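Local structure of type III chaperone protein ShcA (Pseudomonas syringae pv. tomato, 4G6T) at residues A[46-49]-A[50-53]; A[108-111]-A[112-115]. The protein probably acts as a class IA type III secretion chaperone of the CesT family, binding a cognate effector in the bacterial cytosol before its export. All blocks are in the same frame, centred on the assembly; numbering follows the deposited sequence.

Contact 1: A[46-49]-A[50-53]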
loop_
_atom_site.group_PDB
_atom_site.type_symbol
_atom_site.label_atom_id
_atom_site.label_comp_id
_atom_site.label_asym_id
_atom_site.label_seq_id
_atom_site.Cartn_x
_atom_site.Cartn_y
_atom_site.Cartn_z
ATOM N N SER A 46 2.046 -2.305 -3.427
ATOM C CA SER A 46 2.431 -3.574 -3.997
ATOM C C SER A 46 2.839 -3.376 -5.455
ATOM O O SER A 46 2.061 -2.788 -6.223
ATOM C CB SER A 46 1.297 -4.588 -3.912
ATOM O OG SER A 46 1.640 -5.911 -4.295
ATOM N N CYS A 47 4.031 -3.877 -5.823
ATOM C CA CYS A 47 4.519 -3.672 -7.165
ATOM C C CYS A 47 4.063 -4.808 -8.063
ATOM O O CYS A 47 4.401 -5.962 -7.819
ATOM C CB CYS A 47 6.064 -3.702 -7.159
ATOM S SG CYS A 47 6.775 -2.338 -6.268
ATOM N N ASP A 48 3.302 -4.497 -9.108
ATOM C CA ASP A 48 2.909 -5.527 -10.037
ATOM C C ASP A 48 3.755 -5.350 -11.288
ATOM O O ASP A 48 3.406 -4.614 -12.214
ATOM C CB ASP A 48 1.424 -5.434 -10.332
ATOM C CG ASP A 48 0.941 -6.555 -11.228
ATOM O OD1 ASP A 48 1.762 -7.314 -11.765
ATOM O OD2 ASP A 48 -0.312 -6.649 -11.400
ATOM N N TYR A 49 4.907 -5.983 -11.292
ATOM C CA TYR A 49 5.917 -5.699 -12.310
ATOM C C TYR A 49 5.427 -6.143 -13.684
ATOM O O TYR A 49 5.612 -5.391 -14.619
ATOM C CB TYR A 49 7.239 -6.424 -12.019
ATOM C CG TYR A 49 7.821 -6.240 -10.602
ATOM C CD1 TYR A 49 8.427 -5.027 -10.211
ATOM C CD2 TYR A 49 7.697 -7.232 -9.687
ATOM C CE1 TYR A 49 8.897 -4.863 -8.919
ATOM C CE2 TYR A 49 8.156 -7.035 -8.402
ATOM C CZ TYR A 49 8.793 -5.890 -8.051
ATOM O OH TYR A 49 9.274 -5.726 -6.748
ATOM N N ALA A 50 4.797 -7.309 -13.729
ATOM C CA ALA A 50 4.350 -7.900 -14.986
ATOM C C ALA A 50 3.333 -7.026 -15.668
ATOM O O ALA A 50 3.341 -6.905 -16.925
ATOM C CB ALA A 50 3.805 -9.287 -14.737
ATOM N N ARG A 51 2.456 -6.378 -14.902
ATOM C CA ARG A 51 1.433 -5.519 -15.460
ATOM C C ARG A 51 1.750 -4.050 -15.387
ATOM O O ARG A 51 0.914 -3.210 -15.704
ATOM C CB ARG A 51 0.064 -5.848 -14.814
ATOM C CG ARG A 51 -0.291 -7.337 -14.774
ATOM C CD ARG A 51 -1.696 -7.614 -14.259
ATOM N NE ARG A 51 -2.028 -9.052 -14.131
ATOM C CZ ARG A 51 -1.660 -9.855 -13.134
ATOM N NH1 ARG A 51 -0.929 -9.411 -12.109
ATOM N NH2 ARG A 51 -2.013 -11.144 -13.146
ATOM N N GLU A 52 2.981 -3.709 -14.982
ATOM C CA GLU A 52 3.460 -2.348 -15.023
ATOM C C GLU A 52 2.513 -1.409 -14.293
ATOM O O GLU A 52 2.120 -0.401 -14.742
ATOM C CB GLU A 52 3.752 -1.886 -16.463
ATOM C CG GLU A 52 4.821 -2.752 -17.101
ATOM C CD GLU A 52 5.198 -2.287 -18.516
ATOM O OE1 GLU A 52 5.642 -1.127 -18.690
ATOM O OE2 GLU A 52 5.061 -3.109 -19.451
ATOM N N ARG A 53 2.290 -1.729 -13.013
ATOM C CA ARG A 53 1.427 -0.880 -12.218
ATOM C C ARG A 53 1.803 -0.999 -10.727
ATOM O O ARG A 53 2.306 -2.049 -10.308
ATOM C CB ARG A 53 -0.101 -1.262 -12.406
ATOM C CG ARG A 53 -0.407 -2.712 -12.140
ATOM C CD ARG A 53 -1.879 -3.154 -12.377
ATOM N NE ARG A 53 -2.049 -4.457 -11.810
ATOM C CZ ARG A 53 -3.185 -4.923 -11.252
ATOM N NH1 ARG A 53 -4.266 -4.155 -11.213
ATOM N NH2 ARG A 53 -3.142 -6.074 -10.680
#
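Asp-48 lies between two arginines at the turn end of a beta hairpin, and a single carboxylate oxygen takes most of the load. Asp-48 OD2 accepts from Arg-53 NE at 2.8 Å and from Arg-51 NH1 at 2.9 Å, both salt bridges, while Arg-53 NH2 adds a third bond. Arg-53 comes side-on, with OD2 at the edge of its guanidinium and almost exactly in that plane; its plane is turned 65° from the carboxylate. Arg-51 reaches the syn side of OD2 with an extended chain, Arg-53 NE the anti side, both tilted out of the carboxylate plane. The aspartate's CG stands anti to its backbone N (chi1 -176°), which carries the carboxylate toward the 49-52 turn, where OD1 receives a weak bond from Arg-51 N. A chain of another protein packs apolar side chains on Asp-48, Tyr-49 and Arg-51, and its backbone accepts from Arg-51 NH1.

Beneath this cluster the backbone is closely knit. Asp-48 N donates to Arg-53 O at 2.9 Å, and Arg-53 N returns to Asp-48 O at 3.2 Å, the antiparallel hydrogen-bonded pair where strand 41-48 ends and strand 53-59 begins. Glu-52 also faces Asp-48, giving a G1 bulge, and Glu-52 N on Tyr-49 O closes the type I turn.

The solvent side is looser: Ala-50 and Glu-52 are exposed, the latter with a weak, long ion pair to Arg-103. Two guanidinium groups around one buried carboxylate should favour its ionised form and restrain both arginines, Arg-51 being held by the other protein chain as well.

Contact 2: A[108-111]-A[112-115]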
loop_
_atom_site.group_PDB
_atom_site.type_symbol
_atom_site.label_atom_id
_atom_site.label_comp_id
_atom_site.label_asym_id
_atom_site.label_seq_id
_atom_site.Cartn_x
_atom_site.Cartn_y
_atom_site.Cartn_z
ATOM N N VAL A 108 5.692 11.377 -7.523
ATOM C CA VAL A 108 5.523 11.552 -6.099
ATOM C C VAL A 108 4.202 12.283 -5.786
ATOM O O VAL A 108 3.425 11.788 -4.933
ATOM C CB VAL A 108 6.767 12.207 -5.438
ATOM C CG1 VAL A 108 6.464 12.598 -4.014
ATOM C CG2 VAL A 108 7.910 11.201 -5.459
ATOM N N PRO A 109 3.865 13.383 -6.481
ATOM C CA PRO A 109 2.549 14.028 -6.168
ATOM C C PRO A 109 1.354 13.120 -6.466
ATOM O O PRO A 109 0.383 13.165 -5.688
ATOM C CB PRO A 109 2.512 15.259 -7.053
ATOM C CG PRO A 109 3.977 15.546 -7.361
ATOM C CD PRO A 109 4.642 14.207 -7.438
ATOM N N THR A 110 1.408 12.348 -7.542
ATOM C CA THR A 110 0.296 11.397 -7.872
ATOM C C THR A 110 0.166 10.352 -6.812
ATOM O O THR A 110 -0.951 10.034 -6.366
ATOM C CB THR A 110 0.441 10.780 -9.270
ATOM O OG1 THR A 110 0.301 11.853 -10.211
ATOM C CG2 THR A 110 -0.627 9.762 -9.525
ATOM N N LEU A 111 1.266 9.764 -6.369
ATOM C CA LEU A 111 1.200 8.802 -5.321
ATOM C C LEU A 111 0.585 9.412 -4.050
ATOM O O LEU A 111 -0.222 8.769 -3.348
ATOM C CB LEU A 111 2.590 8.176 -5.054
ATOM C CG LEU A 111 2.715 7.171 -3.916
ATOM C CD1 LEU A 111 1.808 5.956 -4.046
ATOM C CD2 LEU A 111 4.148 6.658 -3.804
ATOM N N LYS A 112 1.041 10.604 -3.674
ATOM C CA LYS A 112 0.492 11.313 -2.485
ATOM C C LYS A 112 -1.014 11.504 -2.624
ATOM O O LYS A 112 -1.764 11.136 -1.690
ATOM C CB LYS A 112 1.172 12.664 -2.272
ATOM C CG LYS A 112 2.609 12.553 -1.807
ATOM C CD LYS A 112 3.173 13.939 -1.580
ATOM C CE LYS A 112 4.557 13.791 -0.987
ATOM N NZ LYS A 112 4.965 15.138 -0.566
ATOM N N ARG A 113 -1.439 12.025 -3.762
ATOM C CA ARG A 113 -2.862 12.312 -4.011
ATOM C C ARG A 113 -3.691 11.029 -3.961
ATOM O O ARG A 113 -4.798 10.971 -3.324
ATOM C CB ARG A 113 -3.032 12.976 -5.362
ATOM C CG ARG A 113 -4.459 13.401 -5.677
ATOM C CD ARG A 113 -4.573 14.193 -6.970
ATOM N NE ARG A 113 -4.058 13.466 -8.139
ATOM C CZ ARG A 113 -2.874 13.688 -8.724
ATOM N NH1 ARG A 113 -2.004 14.612 -8.286
ATOM N NH2 ARG A 113 -2.555 12.971 -9.770
ATOM N N GLU A 114 -3.230 9.975 -4.581
ATOM C CA GLU A 114 -3.944 8.753 -4.604
ATOM C C GLU A 114 -3.980 8.051 -3.245
ATOM O O GLU A 114 -4.987 7.438 -2.887
ATOM C CB GLU A 114 -3.454 7.785 -5.674
ATOM C CG GLU A 114 -3.640 8.369 -7.079
ATOM C CD GLU A 114 -5.065 8.307 -7.577
ATOM O OE1 GLU A 114 -5.998 7.750 -6.917
ATOM O OE2 GLU A 114 -5.252 8.881 -8.675
ATOM N N MET A 115 -2.907 8.154 -2.459
ATOM C CA MET A 115 -2.931 7.578 -1.119
ATOM C C MET A 115 -3.940 8.331 -0.274
ATOM O O MET A 115 -4.689 7.683 0.433
ATOM C CB MET A 115 -1.539 7.691 -0.549
ATOM C CG MET A 115 -0.696 6.561 -0.994
ATOM S SD MET A 115 0.974 6.600 -0.272
ATOM C CE MET A 115 0.357 6.770 1.452
#
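The side chains of Leu-111 and Met-115, one helical turn apart, meet where Leu-111 CD1 touches Met-115 SD at 3.9 Å. The leucine's chi1 of 177° sends it outward from the helix, and chi2 (58°) places CD1 beside the sulfur; the two side chains pass at a slant. On another side of the helix, Val-108 CG1 rests on Lys-112 CE at 3.8 Å, so the aliphatic part of the extended lysine is what packs here. Its amine goes on to Ser-19.

Thr-110 serves two neighbours. Its CG2 runs alongside Glu-114 and reaches CG at 4.1 Å, both side chains pointing the same way, and its OG1 takes a weak bond from Arg-113 NH2 at 3.1 Å. The arginine gets there by bending at chi3, a fold that brings one guanidinium face over Thr-110 CA. Glu-114 bends too, and its OE1 is held by Gln-99.

What sets these spacings is the main chain. Lys-112 N binds Val-108 O at 2.9 Å with an N-H...O angle of 168°, and the next three amides repeat the i to i+4 step up to Met-115 N on Leu-111 O. Thr-110 N in the first turn donates to OG of Ser-107, the residue just before the helix. Farther out, Phe-16 of helix 8-19 and Leu-56 of strand 53-59 both touch Leu-111 and Met-115, and apolar side chains of another protein chain pack on Lys-112 and Met-115. This is the opening of an amphipathic alpha-helix, 108-127, packed on a beta-sheet in the alpha/beta fold of CesT-family chaperones.

How the contacts relate
Contacts 1 and 2 lie about 17 Å apart between centres and do not touch, yet both border on strand 53-59. Contact 1 forms the hairpin turn that leads into that strand; contact 2 lays the start of helix 108-127 against it, with Leu-54 touching both Leu-111 and Cys-47. Each is partly buried, but the balance differs. The hairpin end relies on ion pairing and turn hydrogen bonds, the helix start on repeated backbone bonds and an apolar inner side. There Lys-112 and Glu-114 are tied to Ser-19 and Gln-99 of neighbouring elements, while Arg-113 is exposed. Another protein chain reaches both contacts, touching more residues of contact 1.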